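SusD/RagB family nutrient-binding outer membrane lipoprotein (Bacteroides vulgatus, PDB 4F7A) probably binds glycans, perhaps mucin O-glycans, at the cell surface as a SusD-type lipoprotein of the outer membrane. Local coordinates at residues K225-S230 against I349-E354; W196-N201 against G232-S237; T333-W338 against V364-S369. All coordinates share one frame; numbering follows the deposited sequence. Where two conformers were deposited one is given.

Contact 1 (K225-S230 against I349-E354); sequences KALENS and INPKNE
L227, in the last turn of helix 216-228, presses its side chain into the bend N350-P351-K352 and meets all three residues. Its CB points at the proline ring and lies 3.7 Å from P351 CG, with P351 CD only slightly farther. With CG anti to the carbonyl carbon (chi1 -70°), the two methyls are carried to N350 and K352: CD1 ends 3.5 Å from N350 OD1, while CD2 lies 3.8 Å from CE of K352, whose chain crosses the leucine at about a right angle. The next residue, E228, brings its CG alongside the CB-CG edge of the proline, 3.8 Å from P351 CG, with OE2 near P351 CB.

The bend is shaped from within. N350 OD1 accepts from K352 N at 2.8 Å, making an Asx turn, with the donor above the carbonyl plane. N350 ND2 gives a nearly in-plane bond of 2.9 Å to E354 OE2, on the anti lone pair of that oxygen; E354 OE1 pairs in turn with R341. K352 bends at its last torsion (chi4 -73°), and one water spans the gap, donating to L227 O and accepting from K352 NZ. No direct hydrogen bond joins the two segments. A leucine and a proline therefore supply the grip at this surface site, where the loop joining helices 334-346 and 356-371 meets a helix end, and the lysine charge near that carbonyl end would probably add a mild, water-mediated attraction.

Contact 2 (W196-N201 against G232-S237); sequences WIKFAN and GVIESS
N201 and K198, one helical turn apart on helix 193-210, approach the backbone of G232-V233 together. N201 reaches G232 O with its amide: ND2 lies 2.7 Å away, the N-H points almost straight at the oxygen (172°), and the oxygen lies in the amide plane, although the donor is tilted 26° from the plane of the carbonyl. The same ND2 also meets N229 OD1, so two oxygens hold this buried amide. A longer CA-H···O contact from K198 CA, at 3.5 Å, reaches G232 O as well.

K198 runs alongside the extended backbone of V233 and I234. Its CG, anti to the backbone N (chi1 -170°), rests 3.3 Å from V233 C, and CD follows beside V233 O. The chain then turns so that NZ forms a salt bridge with E239 and shares a water with V233 O. I234 meets the lysine's aliphatic part through CG1, 3.9 Å from K198 CG, whereas V233 uses CG1 against N201 CB at 3.8 Å. At G232 a side chain would jam against the preceding carbonyl oxygen. S202 OG takes up I234 N and so continues the seam. This is helix-to-loop packing in a mainly helical, TPR-like fold: the connection leaving helix 216-228 runs back across the preceding helix 193-210 on its way to strand 241-243.

Contact 3 (T333-W338 against V364-S369); sequences TAAETW and VQTSFS
A334 and A335, in the first turn of helix 334-346, pack against T366 and S367. T333, just before them, is the N-cap: its OG1 accepts from E336 N at 2.9 Å, while its carbonyl oxygen takes T337 N and T337 OG1 from opposite faces of its plane. A334 turns its methyl to T366, with CB 3.6 Å from T366 CG2. The same CG2, placed anti to the backbone N of T366, also lies 3.5 Å from A335 N and so wedges into the first turn. A335 sends its CB between the two helices to S367, 3.7 Å from S367 CB and equally near S367 N.

One turn on from A334, W338 meets T366 with the CD1-NE1 side of its indole. CD1 is 3.6 Å from T366 OG1, which approaches the ring obliquely and is itself hydrogen-bonded to A362 O. W338 NE1 is bound to E235 O and the ring takes a cation-pi contact from R341, so the indole has two further partners besides T366. Were T366 replaced by an alanine, the loss of CG2 and OG1 would probably open a gap against A334 and the A335 backbone, deprive W338 of its neighbour at CD1 and leave A362 O without its hydroxyl partner. Small residues at the interface let the axes of 334-338 and 364-369 come within 8.1 Å, at 172° between their N-to-C directions. Helices 334-346 and 356-371, successive in the chain, thus pair here as a close antiparallel helical hairpin, consistent with the TPR-like fold of this SusD-family protein.

Overall arrangement
Starting from the N terminus, the chain lays down 196-201, turns through helix 216-228 with 225-230 at its end, and closes contact 2 at 232-237 after a helical turn-back of some 30 residues. A long excursion follows, through strands 241-243 and 262-263 and several helices, before strand 329-332, which pairs with 241-243, leads into 333-338. Contact 1 then closes at 349-354, bringing the connection after helix 334-346 back to the end of helix 216-228, and contact 3 closes last, at 364-369. Contact 1 crosses both others, whereas contacts 2 and 3 lie in series, their centres about 13 Å apart. Together they tie helices 193-210 and 216-228 to the hairpin of helices 334-346 and 356-371.

Contact 1 (K225-S230 against I349-E354)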
ATOM      1  N   LYS A 225      -6.330  17.866  11.765  1.00 16.37           N
ATOM      2  CA  LYS A 225      -6.742  16.936  12.802  1.00 16.72           C
ATOM      3  C   LYS A 225      -5.680  15.880  13.115  1.00 14.20           C
ATOM      4  O   LYS A 225      -5.401  15.628  14.302  1.00 14.71           O
ATOM      5  CB  LYS A 225      -8.071  16.266  12.433  1.00 18.49           C
ATOM      6  CG  LYS A 225      -9.275  17.218  12.506  1.00 23.55           C
ATOM      7  CD  LYS A 225     -10.642  16.478  12.506  1.00 32.58           C
ATOM      8  CE  LYS A 225     -10.824  15.597  11.327  1.00 28.43           C
ATOM      9  NZ  LYS A 225     -12.217  15.038  11.156  1.00 17.43           N
ATOM     10  N   ALA A 226      -5.109  15.284  12.068  1.00 12.34           N
ATOM     11  CA  ALA A 226      -4.069  14.278  12.202  1.00 13.88           C
ATOM     12  C   ALA A 226      -2.854  14.775  12.974  1.00 14.80           C
ATOM     13  O   ALA A 226      -2.382  14.107  13.889  1.00 15.03           O
ATOM     14  CB  ALA A 226      -3.638  13.760  10.823  1.00 12.50           C
ATOM     15  N   LEU A 227      -2.391  15.969  12.632  1.00 14.30           N
ATOM     16  CA  LEU A 227      -1.140  16.482  13.172  1.00 15.31           C
ATOM     17  C   LEU A 227      -1.299  17.358  14.423  1.00 16.69           C
ATOM     18  O   LEU A 227      -0.302  17.706  15.040  1.00 17.30           O
ATOM     19  CB  LEU A 227      -0.353  17.187  12.071  1.00 13.71           C
ATOM     20  CG  LEU A 227       0.221  16.232  11.020  1.00 15.85           C
ATOM     21  CD1 LEU A 227       0.693  16.996   9.756  1.00 12.83           C
ATOM     22  CD2 LEU A 227       1.374  15.403  11.664  1.00 11.20           C
ATOM     23  N   GLU A 228      -2.533  17.691  14.820  1.00 16.37           N
ATOM     24  CA  GLU A 228      -2.753  18.392  16.085  1.00 17.79           C
ATOM     25  C   GLU A 228      -3.286  17.486  17.182  1.00 18.76           C
ATOM     26  O   GLU A 228      -3.308  17.869  18.329  1.00 19.77           O
ATOM     27  CB  GLU A 228      -3.701  19.572  15.891  1.00 20.75           C
ATOM     28  CG  GLU A 228      -3.079  20.663  15.049  1.00 27.02           C
ATOM     29  CD  GLU A 228      -3.871  21.947  15.060  1.00 40.54           C
ATOM     30  OE1 GLU A 228      -5.132  21.885  15.087  1.00 41.61           O
ATOM     31  OE2 GLU A 228      -3.213  23.011  15.024  1.00 49.23           O
ATOM     32  N   ASN A 229      -3.736  16.291  16.839  1.00 18.74           N
ATOM     33  CA  ASN A 229      -4.238  15.403  17.872  1.00 17.42           C
ATOM     34  C   ASN A 229      -3.117  15.147  18.880  1.00 17.38           C
ATOM     35  O   ASN A 229      -1.976  14.841  18.499  1.00 16.67           O
ATOM     36  CB  ASN A 229      -4.794  14.129  17.245  1.00 18.25           C
ATOM     37  CG  ASN A 229      -5.394  13.167  18.287  1.00 21.16           C
ATOM     38  OD1 ASN A 229      -4.667  12.568  19.046  1.00 16.45           O
ATOM     39  ND2 ASN A 229      -6.716  13.029  18.300  1.00 15.55           N
ATOM     40  N   SER A 230      -3.434  15.289  20.162  1.00 15.42           N
ATOM     41  CA  SER A 230      -2.414  15.258  21.208  1.00 18.84           C
ATOM     42  C   SER A 230      -1.708  13.898  21.350  1.00 18.87           C
ATOM     43  O   SER A 230      -0.645  13.840  21.939  1.00 18.94           O
ATOM     44  CB  SER A 230      -3.038  15.665  22.550  1.00 21.48           C
ATOM     45  OG  SER A 230      -4.007  14.705  22.917  1.00 24.02           O
ATOM     46  N   ILE A 349      -0.124  22.909   4.234  1.00 13.85           N
ATOM     47  CA  ILE A 349      -1.235  22.442   5.032  1.00 14.58           C
ATOM     48  C   ILE A 349      -0.775  21.593   6.215  1.00 18.73           C
ATOM     49  O   ILE A 349      -1.545  20.795   6.751  1.00 18.25           O
ATOM     50  CB  ILE A 349      -2.310  21.721   4.150  1.00 15.42           C
ATOM     51  CG1 ILE A 349      -1.749  20.475   3.456  1.00 19.10           C
ATOM     52  CG2 ILE A 349      -2.874  22.701   3.110  1.00 16.26           C
ATOM     53  CD1 ILE A 349      -2.772  19.792   2.487  1.00 16.77           C
ATOM     54  N   ASN A 350       0.476  21.790   6.638  1.00 16.26           N
ATOM     55  CA  ASN A 350       0.978  21.164   7.848  1.00 14.58           C
ATOM     56  C   ASN A 350       0.834  22.175   8.980  1.00 14.59           C
ATOM     57  O   ASN A 350       1.455  23.225   8.928  1.00 16.95           O
ATOM     58  CB  ASN A 350       2.451  20.765   7.664  1.00 14.63           C
ATOM     59  CG  ASN A 350       2.984  19.944   8.795  1.00 15.69           C
ATOM     60  OD1 ASN A 350       2.478  20.001   9.912  1.00 18.11           O
ATOM     61  ND2 ASN A 350       4.044  19.169   8.519  1.00 12.27           N
ATOM     62  N   PRO A 351       0.042  21.853  10.015  1.00 15.07           N
ATOM     63  CA  PRO A 351      -0.105  22.831  11.115  1.00 18.78           C
ATOM     64  C   PRO A 351       1.129  22.944  12.003  1.00 21.41           C
ATOM     65  O   PRO A 351       1.198  23.857  12.820  1.00 23.46           O
ATOM     66  CB  PRO A 351      -1.279  22.269  11.916  1.00 20.55           C
ATOM     67  CG  PRO A 351      -1.129  20.758  11.752  1.00 18.34           C
ATOM     68  CD  PRO A 351      -0.688  20.608  10.293  1.00 16.14           C
ATOM     69  N   LYS A 352       2.086  22.020  11.883  1.00 19.16           N
ATOM     70  CA  LYS A 352       3.295  22.076  12.707  1.00 21.17           C
ATOM     71  C   LYS A 352       4.305  23.016  12.089  1.00 21.71           C
ATOM     72  O   LYS A 352       4.315  23.211  10.881  1.00 18.26           O
ATOM     73  CB  LYS A 352       3.926  20.694  12.811  1.00 21.88           C
ATOM     74  CG  LYS A 352       3.052  19.663  13.502  1.00 26.94           C
ATOM     75  CD  LYS A 352       3.764  18.326  13.601  1.00 23.27           C
ATOM     76  CE  LYS A 352       3.035  17.356  14.509  1.00 26.09           C
ATOM     77  NZ  LYS A 352       3.164  17.707  15.950  1.00 20.64           N
ATOM     78  N   ASN A 353       5.199  23.523  12.918  1.00 22.96           N
ATOM     79  CA  ASN A 353       6.258  24.412  12.473  1.00 25.47           C
ATOM     80  C   ASN A 353       7.460  23.605  11.979  1.00 24.64           C
ATOM     81  O   ASN A 353       8.478  23.505  12.666  1.00 23.47           O
ATOM     82  CB  ASN A 353       6.687  25.339  13.627  1.00 27.12           C
ATOM     83  CG  ASN A 353       5.522  26.170  14.195  1.00 36.94           C
ATOM     84  OD1 ASN A 353       4.599  26.543  13.468  1.00 43.38           O
ATOM     85  ND2 ASN A 353       5.583  26.483  15.507  1.00 44.24           N
ATOM     86  N   GLU A 354       7.315  22.995  10.802  1.00 21.76           N
ATOM     87  CA  GLU A 354       8.350  22.141  10.237  1.00 20.30           C
ATOM     88  C   GLU A 354       8.325  22.231   8.709  1.00 19.31           C
ATOM     89  O   GLU A 354       7.270  22.356   8.092  1.00 16.07           O
ATOM     90  CB  GLU A 354       8.173  20.693  10.717  1.00 21.38           C
ATOM     91  CG  GLU A 354       6.841  20.043  10.300  1.00 18.78           C
ATOM     92  CD  GLU A 354       6.541  18.732  11.033  1.00 19.70           C
ATOM     93  OE1 GLU A 354       7.136  18.459  12.106  1.00 18.21           O
ATOM     94  OE2 GLU A 354       5.683  17.978  10.530  1.00 17.47           O
TER
HETATM   95  O   HOH W   1       1.052  19.835  16.445  1.00 32.21           O

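Contact 2 (W196-N201 against G232-S237)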
ATOM      1  N   TRP A 196      -2.921   2.947  19.466  1.00 13.34           N
ATOM      2  CA  TRP A 196      -4.016   2.855  18.499  1.00 12.70           C
ATOM      3  C   TRP A 196      -4.435   4.225  17.978  1.00 12.86           C
ATOM      4  O   TRP A 196      -4.678   4.387  16.794  1.00 14.49           O
ATOM      5  CB  TRP A 196      -5.225   2.117  19.111  1.00 13.07           C
ATOM      6  CG  TRP A 196      -5.079   0.628  19.087  1.00 14.33           C
ATOM      7  CD1 TRP A 196      -4.656  -0.166  20.115  1.00 18.10           C
ATOM      8  CD2 TRP A 196      -5.345  -0.251  17.984  1.00 15.11           C
ATOM      9  NE1 TRP A 196      -4.644  -1.486  19.721  1.00 20.72           N
ATOM     10  CE2 TRP A 196      -5.069  -1.564  18.418  1.00 16.40           C
ATOM     11  CE3 TRP A 196      -5.785  -0.056  16.670  1.00 14.42           C
ATOM     12  CZ2 TRP A 196      -5.242  -2.672  17.597  1.00 15.89           C
ATOM     13  CZ3 TRP A 196      -5.940  -1.162  15.840  1.00 18.27           C
ATOM     14  CH2 TRP A 196      -5.652  -2.458  16.311  1.00 15.55           C
ATOM     15  N   ILE A 197      -4.498   5.214  18.859  1.00 13.99           N
ATOM     16  CA  ILE A 197      -4.842   6.567  18.430  1.00 13.93           C
ATOM     17  C   ILE A 197      -3.760   7.144  17.515  1.00 13.55           C
ATOM     18  O   ILE A 197      -4.058   7.764  16.478  1.00 13.34           O
ATOM     19  CB  ILE A 197      -5.094   7.522  19.623  1.00 14.68           C
ATOM     20  CG1 ILE A 197      -6.255   7.008  20.493  1.00 14.79           C
ATOM     21  CG2 ILE A 197      -5.385   8.964  19.087  1.00 11.78           C
ATOM     22  CD1 ILE A 197      -6.541   7.862  21.789  1.00 14.73           C
ATOM     23  N   LYS A 198      -2.493   6.895  17.855  1.00 14.49           N
ATOM     24  CA  LYS A 198      -1.369   7.295  16.980  1.00 14.01           C
ATOM     25  C   LYS A 198      -1.423   6.644  15.592  1.00 13.12           C
ATOM     26  O   LYS A 198      -1.170   7.301  14.570  1.00 12.70           O
ATOM     27  CB  LYS A 198      -0.055   7.004  17.699  1.00 15.66           C
ATOM     28  CG  LYS A 198       1.171   7.571  17.049  1.00 22.85           C
ATOM     29  CD  LYS A 198       2.445   7.174  17.796  1.00 24.85           C
ATOM     30  CE  LYS A 198       2.461   7.632  19.227  1.00 19.06           C
ATOM     31  NZ  LYS A 198       3.877   7.620  19.772  1.00 19.77           N
ATOM     32  N   PHE A 199      -1.780   5.368  15.556  1.00 13.50           N
ATOM     33  CA  PHE A 199      -2.096   4.647  14.318  1.00 13.56           C
ATOM     34  C   PHE A 199      -3.215   5.395  13.550  1.00 12.82           C
ATOM     35  O   PHE A 199      -3.032   5.763  12.382  1.00 13.16           O
ATOM     36  CB  PHE A 199      -2.475   3.189  14.702  1.00 13.44           C
ATOM     37  CG  PHE A 199      -2.879   2.273  13.549  1.00 12.52           C
ATOM     38  CD1 PHE A 199      -2.811   2.646  12.220  1.00 14.26           C
ATOM     39  CD2 PHE A 199      -3.311   0.996  13.846  1.00 11.59           C
ATOM     40  CE1 PHE A 199      -3.194   1.767  11.221  1.00 13.54           C
ATOM     41  CE2 PHE A 199      -3.686   0.098  12.850  1.00 16.16           C
ATOM     42  CZ  PHE A 199      -3.641   0.484  11.539  1.00 12.58           C
ATOM     43  N   ALA A 200      -4.338   5.660  14.203  1.00 12.62           N
ATOM     44  CA  ALA A 200      -5.448   6.397  13.569  1.00 12.55           C
ATOM     45  C   ALA A 200      -5.013   7.765  13.029  1.00 11.69           C
ATOM     46  O   ALA A 200      -5.406   8.161  11.938  1.00 11.49           O
ATOM     47  CB  ALA A 200      -6.613   6.587  14.566  1.00 10.81           C
ATOM     48  N   ASN A 201      -4.215   8.489  13.798  1.00 12.22           N
ATOM     49  CA  ASN A 201      -3.752   9.816  13.374  1.00 13.03           C
ATOM     50  C   ASN A 201      -2.882   9.725  12.127  1.00 11.78           C
ATOM     51  O   ASN A 201      -3.015  10.524  11.204  1.00 12.61           O
ATOM     52  CB  ASN A 201      -2.982  10.544  14.486  1.00 12.47           C
ATOM     53  CG  ASN A 201      -3.826  10.869  15.705  1.00 15.43           C
ATOM     54  OD1 ASN A 201      -5.042  11.027  15.608  1.00 13.13           O
ATOM     55  ND2 ASN A 201      -3.163  11.033  16.863  1.00 13.71           N
ATOM     56  N   GLY A 232      -0.366  12.161  18.967  1.00 16.16           N
ATOM     57  CA  GLY A 232       0.791  12.157  18.080  1.00 18.12           C
ATOM     58  C   GLY A 232       0.608  11.263  16.874  1.00 17.28           C
ATOM     59  O   GLY A 232      -0.445  10.656  16.711  1.00 15.08           O
ATOM     60  N   VAL A 233       1.646  11.218  16.027  1.00 14.51           N
ATOM     61  CA  VAL A 233       1.704  10.329  14.879  1.00 12.73           C
ATOM     62  C   VAL A 233       2.978   9.501  15.017  1.00 13.87           C
ATOM     63  O   VAL A 233       3.839   9.790  15.861  1.00 14.67           O
ATOM     64  CB  VAL A 233       1.697  11.099  13.538  1.00 11.67           C
ATOM     65  CG1 VAL A 233       0.353  11.856  13.318  1.00 12.24           C
ATOM     66  CG2 VAL A 233       2.890  12.085  13.434  1.00 10.41           C
ATOM     67  N   ILE A 234       3.086   8.456  14.212  1.00 13.61           N
ATOM     68  CA  ILE A 234       4.225   7.548  14.302  1.00 13.00           C
ATOM     69  C   ILE A 234       5.479   8.248  13.799  1.00 13.06           C
ATOM     70  O   ILE A 234       5.502   8.761  12.683  1.00 12.99           O
ATOM     71  CB  ILE A 234       3.944   6.238  13.531  1.00 14.14           C
ATOM     72  CG1 ILE A 234       2.734   5.515  14.159  1.00 16.50           C
ATOM     73  CG2 ILE A 234       5.186   5.305  13.584  1.00 11.03           C
ATOM     74  CD1 ILE A 234       2.206   4.395  13.320  1.00 20.27           C
ATOM     75  N   GLU A 235       6.519   8.278  14.641  1.00 12.34           N
ATOM     76  CA  GLU A 235       7.788   8.950  14.333  1.00 12.10           C
ATOM     77  C   GLU A 235       9.013   8.044  14.409  1.00 13.46           C
ATOM     78  O   GLU A 235      10.036   8.357  13.810  1.00 14.68           O
ATOM     79  CB  GLU A 235       7.981  10.125  15.306  1.00 15.97           C
ATOM     80  CG  GLU A 235       6.951  11.223  15.064  1.00 14.23           C
ATOM     81  CD  GLU A 235       7.112  12.430  15.967  1.00 20.78           C
ATOM     82  OE1 GLU A 235       8.018  12.439  16.804  1.00 18.16           O
ATOM     83  OE2 GLU A 235       6.325  13.385  15.828  1.00 19.36           O
ATOM     84  N   SER A 236       8.888   6.939  15.141  1.00 13.49           N
ATOM     85  CA  SER A 236       9.975   5.969  15.316  0.50 15.04           C
ATOM     86  C   SER A 236       9.625   4.649  14.659  1.00 13.06           C
ATOM     87  O   SER A 236       8.503   4.172  14.801  1.00 13.86           O
ATOM     88  CB  SER A 236      10.212   5.703  16.812  0.50 15.97           C
ATOM     89  OG  SER A 236      11.095   4.603  16.982  0.50 16.94           O
ATOM     90  N   SER A 237      10.607   4.023  13.997  1.00 13.51           N
ATOM     91  CA  SER A 237      10.366   2.727  13.316  1.00 14.62           C
ATOM     92  C   SER A 237       9.965   1.620  14.280  1.00 15.08           C
ATOM     93  O   SER A 237       9.281   0.679  13.895  1.00 16.16           O
ATOM     94  CB  SER A 237      11.584   2.299  12.504  1.00 13.35           C
ATOM     95  OG  SER A 237      11.834   3.255  11.479  1.00 14.38           O
TER
HETATM   96  O   HOH W   2       4.783  10.117  18.300  1.00 21.28           O

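Contact 3 (T333-W338 against V364-S369)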
ATOM      1  N   THR A 333       4.474   2.930   8.190  1.00 10.25           N
ATOM      2  CA  THR A 333       5.751   3.162   8.827  1.00  9.46           C
ATOM      3  C   THR A 333       5.865   4.601   9.289  1.00 10.77           C
ATOM      4  O   THR A 333       5.199   5.506   8.759  1.00 11.25           O
ATOM      5  CB  THR A 333       6.925   2.847   7.863  1.00 11.65           C
ATOM      6  OG1 THR A 333       6.898   3.750   6.748  1.00 11.15           O
ATOM      7  CG2 THR A 333       6.861   1.370   7.366  1.00 10.69           C
ATOM      8  N   ALA A 334       6.738   4.787  10.274  1.00 11.57           N
ATOM      9  CA  ALA A 334       7.226   6.079  10.680  1.00 11.30           C
ATOM     10  C   ALA A 334       7.825   6.851   9.489  1.00 11.07           C
ATOM     11  O   ALA A 334       7.571   8.047   9.312  1.00 12.50           O
ATOM     12  CB  ALA A 334       8.287   5.873  11.782  1.00 10.42           C
ATOM     13  N   ALA A 335       8.617   6.177   8.663  1.00 10.61           N
ATOM     14  CA  ALA A 335       9.246   6.843   7.516  1.00 11.39           C
ATOM     15  C   ALA A 335       8.163   7.432   6.603  1.00 10.97           C
ATOM     16  O   ALA A 335       8.209   8.618   6.262  1.00 11.13           O
ATOM     17  CB  ALA A 335      10.173   5.857   6.723  1.00  7.53           C
ATOM     18  N   GLU A 336       7.183   6.621   6.229  1.00 10.30           N
ATOM     19  CA  GLU A 336       6.047   7.108   5.422  1.00 10.66           C
ATOM     20  C   GLU A 336       5.392   8.319   6.090  1.00 10.81           C
ATOM     21  O   GLU A 336       5.048   9.295   5.437  1.00 10.41           O
ATOM     22  CB  GLU A 336       5.004   5.994   5.211  1.00 10.28           C
ATOM     23  CG  GLU A 336       3.755   6.525   4.509  1.00 16.71           C
ATOM     24  CD  GLU A 336       2.581   5.578   4.457  1.00 15.67           C
ATOM     25  OE1 GLU A 336       2.719   4.395   4.846  1.00 19.53           O
ATOM     26  OE2 GLU A 336       1.508   6.041   4.003  1.00 15.83           O
ATOM     27  N   THR A 337       5.204   8.247   7.395  1.00 10.78           N
ATOM     28  CA  THR A 337       4.544   9.330   8.117  1.00 10.12           C
ATOM     29  C   THR A 337       5.347  10.653   7.993  1.00 10.22           C
ATOM     30  O   THR A 337       4.778  11.724   7.774  1.00 12.01           O
ATOM     31  CB  THR A 337       4.246   8.924   9.580  1.00 12.43           C
ATOM     32  OG1 THR A 337       3.448   7.720   9.575  1.00 13.46           O
ATOM     33  CG2 THR A 337       3.482  10.039  10.317  1.00  9.65           C
ATOM     34  N   TRP A 338       6.665  10.569   8.088  1.00 10.70           N
ATOM     35  CA  TRP A 338       7.517  11.746   7.865  1.00 11.00           C
ATOM     36  C   TRP A 338       7.388  12.301   6.429  1.00  9.88           C
ATOM     37  O   TRP A 338       7.386  13.519   6.229  1.00 11.80           O
ATOM     38  CB  TRP A 338       8.975  11.439   8.189  1.00 12.02           C
ATOM     39  CG  TRP A 338       9.287  11.430   9.669  1.00 13.99           C
ATOM     40  CD1 TRP A 338       9.614  10.359  10.416  1.00 13.28           C
ATOM     41  CD2 TRP A 338       9.258  12.549  10.565  1.00 11.22           C
ATOM     42  NE1 TRP A 338       9.795  10.723  11.723  1.00 15.33           N
ATOM     43  CE2 TRP A 338       9.588  12.068  11.840  1.00 15.87           C
ATOM     44  CE3 TRP A 338       8.976  13.907  10.415  1.00 12.91           C
ATOM     45  CZ2 TRP A 338       9.663  12.904  12.962  1.00 15.33           C
ATOM     46  CZ3 TRP A 338       9.078  14.739  11.514  1.00 13.06           C
ATOM     47  CH2 TRP A 338       9.420  14.240  12.766  1.00 16.60           C
ATOM     48  N   VAL A 364      13.884   9.810   5.339  1.00 10.32           N
ATOM     49  CA  VAL A 364      14.943   8.974   4.788  1.00  7.97           C
ATOM     50  C   VAL A 364      15.757   8.350   5.941  1.00  9.84           C
ATOM     51  O   VAL A 364      16.051   7.159   5.924  1.00 11.66           O
ATOM     52  CB  VAL A 364      15.855   9.744   3.809  1.00  9.45           C
ATOM     53  CG1 VAL A 364      17.052   8.851   3.320  1.00  7.65           C
ATOM     54  CG2 VAL A 364      15.019  10.260   2.609  1.00  7.15           C
ATOM     55  N   GLN A 365      16.120   9.159   6.939  1.00 10.86           N
ATOM     56  CA  GLN A 365      16.897   8.665   8.045  1.00 11.55           C
ATOM     57  C   GLN A 365      16.103   7.566   8.772  1.00 11.57           C
ATOM     58  O   GLN A 365      16.654   6.542   9.195  1.00 12.59           O
ATOM     59  CB  GLN A 365      17.265   9.776   9.035  1.00 12.78           C
ATOM     60  CG  GLN A 365      18.029   9.185  10.196  1.00 24.82           C
ATOM     61  CD  GLN A 365      19.279   8.454   9.709  1.00 37.09           C
ATOM     62  OE1 GLN A 365      20.143   9.127   9.091  1.00 20.62           O
ATOM     63  NE2 GLN A 365      19.384   7.068   9.954  1.00 16.75           N
ATOM     64  N   THR A 366      14.811   7.802   8.924  1.00 11.71           N
ATOM     65  CA  THR A 366      13.947   6.874   9.632  1.00 11.80           C
ATOM     66  C   THR A 366      13.862   5.528   8.890  1.00 11.99           C
ATOM     67  O   THR A 366      13.912   4.454   9.522  1.00  9.55           O
ATOM     68  CB  THR A 366      12.550   7.507   9.883  1.00 12.59           C
ATOM     69  OG1 THR A 366      12.699   8.637  10.765  1.00 13.16           O
ATOM     70  CG2 THR A 366      11.581   6.496  10.530  1.00 11.91           C
ATOM     71  N   SER A 367      13.737   5.585   7.565  1.00 11.96           N
ATOM     72  CA  SER A 367      13.726   4.395   6.738  1.00 12.45           C
ATOM     73  C   SER A 367      15.048   3.618   6.836  1.00 13.39           C
ATOM     74  O   SER A 367      15.058   2.408   7.032  1.00 12.07           O
ATOM     75  CB  SER A 367      13.422   4.760   5.293  1.00 10.53           C
ATOM     76  OG  SER A 367      13.486   3.619   4.477  1.00  9.60           O
ATOM     77  N   PHE A 368      16.170   4.321   6.739  1.00  9.82           N
ATOM     78  CA  PHE A 368      17.464   3.670   6.917  1.00 12.24           C
ATOM     79  C   PHE A 368      17.533   2.926   8.261  1.00 13.57           C
ATOM     80  O   PHE A 368      17.985   1.782   8.312  1.00 13.05           O
ATOM     81  CB  PHE A 368      18.591   4.697   6.898  1.00 11.16           C
ATOM     82  CG  PHE A 368      19.123   5.033   5.527  1.00 11.74           C
ATOM     83  CD1 PHE A 368      18.279   5.218   4.438  1.00 13.16           C
ATOM     84  CD2 PHE A 368      20.501   5.211   5.342  1.00 13.11           C
ATOM     85  CE1 PHE A 368      18.795   5.562   3.188  1.00 14.57           C
ATOM     86  CE2 PHE A 368      21.013   5.548   4.102  1.00 12.60           C
ATOM     87  CZ  PHE A 368      20.139   5.748   3.029  1.00 12.32           C
ATOM     88  N   SER A 369      17.099   3.588   9.335  1.00 12.36           N
ATOM     89  CA  SER A 369      17.100   2.988  10.662  0.50 13.18           C
ATOM     90  C   SER A 369      16.184   1.757  10.767  1.00 12.76           C
ATOM     91  O   SER A 369      16.538   0.784  11.408  1.00 13.11           O
ATOM     92  CB  SER A 369      16.706   4.019  11.720  0.50 13.29           C
ATOM     93  OG  SER A 369      17.679   5.041  11.793  0.50  9.07           O
TER